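Local coordinates for FdhC (Acinetobacter nosocomialis, PDB 5KTC), which transfers a 3-hydroxybutanoyl group from coenzyme A to the amino group of a dTDP-linked 3-amino-3,6-dideoxy-D-galactose, as a GNAT-superfamily sugar N-acyltransferase, at residues F125-K134 / E153-K164. Sequence-based numbering, arbitrary orientation.
Sequences FEQSHFEVMK and EDDENIYYIFPK. With FUH ([[(2~{R},3~{S},5~{R})-5-[5-methyl-2,4-bis(oxidanylidene)pyrimidin-1-yl]-3-oxidanyl-oxolan-2-yl]methoxy-oxidanyl-phosphoryl] [(2~{R},3~{R},4~{S},5~{R},6~{R})-6-methyl-3,5-bis(oxidanyl)-4-[[(3~{R})-3-oxidanylbutanoyl]amino]oxan-2-yl] hydrogen phosphate), chain C.
In the GNAT sheet, strand 127-133, which lines the acceptor site, pairs antiparallel with strand 157-163. Three hydrogen-bonded pairs, Ser128 with Phe162, Phe130 with Tyr160 and Val132 with Ile158, set the register; in the middle one Tyr160 N reaches Phe130 O at 2.7 Å. The aromatic pair packs on the sheet face that meets helices 107-122 and 137-146. With CG wedged between its backbone N and carbonyl carbon (chi1 55°), the Phe130 ring leans toward strand 157-163. Tyr160 CB sits over one face of this ring, 3.8 Å from its centroid, a CH-pi contact; the two rings, though almost parallel (17°), are displaced so far that little of one lies over the other. Phe162 CB adjoins the ring edge, and the Tyr160 hydroxyl is hydrogen-bonded to His140. Glu131, on the other face, brings OE2 to the edge of the Tyr159 ring, 3.5 Å from CE1. At the far end Lys134 NZ hydrogen-bonds the backbone carbonyl Asp154 O at 2.7 Å and forms a salt bridge with Glu153 OE1, through its anti lone pair, at 3.0 Å, tying the end of strand 127-133 to the Asx turn of Asp154. In this product complex Glu131 O accepts a hydrogen bond from the amide N1 of FUH, 3.2 Å, while Val132 touches coenzyme A. Strand 127-133 also adjoins the parallel strand 91-99, consistent with the acyl-CoA cleft of GNAT enzymes.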
# COMPACT_ATOMS: atom_id res chain seq x y z
N PHE A 125 13.07 -7.34 2.64
CA PHE A 125 13.78 -6.20 1.99
C PHE A 125 14.45 -5.35 3.02
O PHE A 125 14.11 -5.42 4.21
CB PHE A 125 12.80 -5.35 1.16
CG PHE A 125 12.35 -6.03 -0.09
CD1 PHE A 125 13.09 -5.94 -1.23
CD2 PHE A 125 11.21 -6.73 -0.13
CE1 PHE A 125 12.71 -6.58 -2.39
CE2 PHE A 125 10.77 -7.35 -1.28
CZ PHE A 125 11.52 -7.26 -2.42
N GLU A 126 15.34 -4.48 2.57
CA GLU A 126 15.99 -3.50 3.41
C GLU A 126 15.53 -2.07 3.27
O GLU A 126 15.64 -1.30 4.22
CB GLU A 126 17.51 -3.55 3.20
CG GLU A 126 18.20 -4.77 3.83
CD GLU A 126 18.00 -4.90 5.34
OE1 GLU A 126 17.47 -5.96 5.79
OE2 GLU A 126 18.36 -3.94 6.09
N GLN A 127 15.05 -1.70 2.08
CA GLN A 127 14.63 -0.32 1.78
C GLN A 127 13.36 -0.32 0.95
O GLN A 127 13.17 -1.22 0.15
CB GLN A 127 15.64 0.34 0.82
CG GLN A 127 16.97 0.75 1.32
CD GLN A 127 17.44 2.03 0.56
OE1 GLN A 127 17.27 2.22 -0.71
NE2 GLN A 127 17.99 2.96 1.35
N SER A 128 12.57 0.77 1.05
CA SER A 128 11.38 0.90 0.23
C SER A 128 11.57 2.18 -0.55
O SER A 128 12.09 3.11 -0.00
CB SER A 128 10.13 0.97 1.07
OG SER A 128 9.05 0.90 0.19
N HIS A 129 11.22 2.16 -1.83
CA HIS A 129 11.23 3.38 -2.65
C HIS A 129 9.82 3.66 -3.13
O HIS A 129 9.10 2.75 -3.45
CB HIS A 129 12.12 3.18 -3.88
CG HIS A 129 13.56 2.88 -3.57
ND1 HIS A 129 14.45 2.57 -4.57
CD2 HIS A 129 14.25 2.78 -2.40
CE1 HIS A 129 15.65 2.35 -4.03
NE2 HIS A 129 15.55 2.46 -2.72
N PHE A 130 9.44 4.94 -3.22
CA PHE A 130 8.19 5.30 -3.90
C PHE A 130 8.21 6.79 -4.28
O PHE A 130 9.08 7.55 -3.86
CB PHE A 130 6.95 5.01 -3.01
CG PHE A 130 7.02 5.66 -1.67
CD1 PHE A 130 7.64 5.02 -0.62
CD2 PHE A 130 6.50 6.96 -1.45
CE1 PHE A 130 7.72 5.63 0.64
CE2 PHE A 130 6.58 7.58 -0.21
CZ PHE A 130 7.18 6.90 0.84
N GLU A 131 7.21 7.20 -5.06
CA GLU A 131 7.07 8.59 -5.46
C GLU A 131 5.64 9.08 -5.31
O GLU A 131 4.71 8.28 -5.28
CB GLU A 131 7.52 8.76 -6.90
CG GLU A 131 6.78 8.01 -7.96
CD GLU A 131 7.38 6.71 -8.41
OE1 GLU A 131 6.63 5.83 -8.84
OE2 GLU A 131 8.60 6.55 -8.36
N VAL A 132 5.48 10.41 -5.23
CA VAL A 132 4.20 11.05 -5.01
C VAL A 132 4.18 12.29 -5.90
O VAL A 132 5.16 13.05 -5.91
CB VAL A 132 4.06 11.50 -3.58
CG1 VAL A 132 2.75 12.19 -3.30
CG2 VAL A 132 4.27 10.31 -2.62
N MET A 133 3.12 12.49 -6.66
CA MET A 133 3.08 13.67 -7.54
C MET A 133 3.09 14.96 -6.79
O MET A 133 2.46 15.10 -5.78
CB MET A 133 1.86 13.65 -8.47
CG MET A 133 2.07 12.71 -9.67
SD MET A 133 0.80 12.94 -10.95
CE MET A 133 1.36 14.44 -11.79
N LYS A 134 3.82 15.94 -7.31
CA LYS A 134 3.76 17.27 -6.77
C LYS A 134 2.30 17.72 -6.93
O LYS A 134 1.69 17.37 -7.88
CB LYS A 134 4.75 18.13 -7.56
CG LYS A 134 6.20 17.79 -7.32
CD LYS A 134 7.11 18.71 -8.16
CE LYS A 134 8.42 19.10 -7.48
NZ LYS A 134 9.50 19.17 -8.53
N GLU A 153 13.61 14.38 -6.74
CA GLU A 153 12.50 14.93 -7.58
C GLU A 153 12.72 15.04 -9.11
O GLU A 153 13.80 14.74 -9.66
CB GLU A 153 12.11 16.26 -7.06
CG GLU A 153 12.93 17.37 -7.66
CD GLU A 153 12.88 18.51 -6.76
OE1 GLU A 153 11.89 19.25 -6.74
OE2 GLU A 153 13.82 18.55 -6.00
N ASP A 154 11.63 15.43 -9.79
CA ASP A 154 11.65 15.84 -11.17
C ASP A 154 10.47 16.80 -11.44
O ASP A 154 9.93 17.40 -10.52
CB ASP A 154 11.69 14.65 -12.08
CG ASP A 154 10.53 13.74 -11.91
OD1 ASP A 154 9.49 14.20 -11.37
OD2 ASP A 154 10.66 12.61 -12.39
N ASP A 155 10.12 17.01 -12.69
CA ASP A 155 9.00 17.97 -12.99
C ASP A 155 7.63 17.53 -12.36
O ASP A 155 6.79 18.35 -12.00
CB ASP A 155 8.88 18.05 -14.52
CG ASP A 155 10.04 18.80 -15.15
OD1 ASP A 155 10.70 19.56 -14.43
OD2 ASP A 155 10.24 18.66 -16.36
N GLU A 156 7.48 16.23 -12.18
CA GLU A 156 6.20 15.61 -11.76
C GLU A 156 6.11 15.20 -10.31
O GLU A 156 5.04 15.34 -9.69
CB GLU A 156 6.02 14.32 -12.49
CG GLU A 156 5.79 14.40 -13.93
CD GLU A 156 5.76 13.04 -14.58
OE1 GLU A 156 6.03 13.07 -15.80
OE2 GLU A 156 5.46 11.96 -13.94
N ASN A 157 7.21 14.64 -9.80
CA ASN A 157 7.24 13.85 -8.54
C ASN A 157 8.24 14.31 -7.51
O ASN A 157 9.24 14.99 -7.82
CB ASN A 157 7.68 12.41 -8.87
CG ASN A 157 6.71 11.68 -9.76
OD1 ASN A 157 5.52 11.91 -9.67
ND2 ASN A 157 7.21 10.79 -10.63
N ILE A 158 7.96 13.94 -6.28
CA ILE A 158 8.93 13.83 -5.25
C ILE A 158 9.17 12.34 -5.00
O ILE A 158 8.23 11.53 -5.01
CB ILE A 158 8.55 14.60 -4.03
CG1 ILE A 158 8.49 16.09 -4.40
CG2 ILE A 158 9.60 14.38 -2.90
CD1 ILE A 158 7.77 16.90 -3.36
N TYR A 159 10.47 11.97 -4.88
CA TYR A 159 10.92 10.59 -4.73
C TYR A 159 11.34 10.38 -3.29
O TYR A 159 12.04 11.24 -2.69
CB TYR A 159 12.10 10.32 -5.65
CG TYR A 159 11.69 10.39 -7.04
CD1 TYR A 159 11.08 9.31 -7.63
CD2 TYR A 159 11.76 11.60 -7.75
CE1 TYR A 159 10.58 9.38 -8.88
CE2 TYR A 159 11.29 11.67 -9.03
CZ TYR A 159 10.71 10.59 -9.60
OH TYR A 159 10.17 10.58 -10.88
N TYR A 160 10.88 9.27 -2.71
CA TYR A 160 11.13 9.00 -1.31
C TYR A 160 11.76 7.64 -1.14
O TYR A 160 11.57 6.76 -1.96
CB TYR A 160 9.79 8.99 -0.53
CG TYR A 160 9.10 10.31 -0.45
CD1 TYR A 160 8.17 10.70 -1.41
CD2 TYR A 160 9.35 11.17 0.60
CE1 TYR A 160 7.58 11.96 -1.35
CE2 TYR A 160 8.71 12.39 0.70
CZ TYR A 160 7.83 12.77 -0.29
OH TYR A 160 7.25 13.99 -0.15
N ILE A 161 12.41 7.47 0.00
CA ILE A 161 12.73 6.15 0.51
C ILE A 161 12.27 6.02 1.98
O ILE A 161 12.16 6.98 2.73
CB ILE A 161 14.20 5.70 0.41
CG1 ILE A 161 15.04 6.31 1.46
CG2 ILE A 161 14.80 5.95 -0.97
CD1 ILE A 161 15.07 7.78 1.43
N PHE A 162 12.03 4.78 2.37
CA PHE A 162 11.54 4.49 3.74
C PHE A 162 12.42 3.34 4.26
O PHE A 162 12.50 2.31 3.65
CB PHE A 162 10.03 4.21 3.73
CG PHE A 162 9.44 4.13 5.11
CD1 PHE A 162 9.55 2.99 5.86
CD2 PHE A 162 8.81 5.24 5.66
CE1 PHE A 162 9.10 2.94 7.16
CE2 PHE A 162 8.36 5.18 6.97
CZ PHE A 162 8.49 4.03 7.70
N PRO A 163 13.23 3.59 5.27
CA PRO A 163 14.19 2.55 5.68
C PRO A 163 13.56 1.54 6.64
O PRO A 163 12.66 1.92 7.40
CB PRO A 163 15.27 3.36 6.43
CG PRO A 163 14.52 4.46 7.01
CD PRO A 163 13.45 4.83 5.99
N LYS A 164 14.05 0.30 6.59
CA LYS A 164 13.60 -0.79 7.48
C LYS A 164 13.71 -0.35 8.95
O LYS A 164 12.88 -0.68 9.73
CB LYS A 164 14.43 -2.06 7.23
CG LYS A 164 14.04 -3.23 8.08
CD LYS A 164 14.70 -4.55 7.70
CE LYS A 164 13.97 -5.68 8.41
NZ LYS A 164 14.76 -6.94 8.27
O1 FUH C . 0.90 5.14 -5.01
C1 FUH C . 2.01 5.65 -5.10
C2 FUH C . 2.95 5.75 -3.94
C3 FUH C . 2.24 5.72 -2.62
O2 FUH C . 1.88 7.06 -2.18
C4 FUH C . 3.13 5.16 -1.54
N1 FUH C . 2.51 6.14 -6.31
C5 FUH C . 1.84 5.80 -7.57
C6 FUH C . 1.68 7.03 -8.47
O3 FUH C . 2.93 7.56 -8.66
C7 FUH C . 1.19 6.71 -9.86
C8 FUH C . 1.29 7.88 -10.87
O4 FUH C . 1.94 5.62 -10.43
C9 FUH C . 2.65 4.74 -8.30
O5 FUH C . 2.66 3.49 -7.59
C10 FUH C . 2.04 4.45 -9.60
O6 FUH C . 0.74 3.92 -9.35
P1 FUH C . -0.10 3.22 -10.47
O7 FUH C . -0.82 4.19 -11.34
O8 FUH C . -1.08 2.34 -9.69
O9 FUH C . 0.75 2.12 -11.24
P2 FUH C . 1.77 2.22 -12.47
O10 FUH C . 3.02 1.52 -12.06
O11 FUH C . 1.96 3.70 -12.76
O12 FUH C . 0.94 1.43 -13.54
C11 FUH C . 1.61 0.81 -14.64
C12 FUH C . 0.64 0.75 -15.80
C13 FUH C . -0.11 2.07 -16.05
O13 FUH C . -0.37 2.29 -17.45
C14 FUH C . -1.48 1.87 -15.41
C15 FUH C . -1.67 0.38 -15.59
O14 FUH C . -0.36 -0.24 -15.55
N2 FUH C . -2.41 -0.33 -14.52
C16 FUH C . -1.90 -0.42 -13.26
C17 FUH C . -2.58 -1.15 -12.29
C18 FUH C . -2.05 -1.30 -10.88
C19 FUH C . -3.82 -1.75 -12.67
O15 FUH C . -4.46 -2.48 -11.80
N3 FUH C . -4.30 -1.64 -13.91
C20 FUH C . -3.57 -0.98 -14.82
O16 FUH C . -4.06 -0.85 -16.04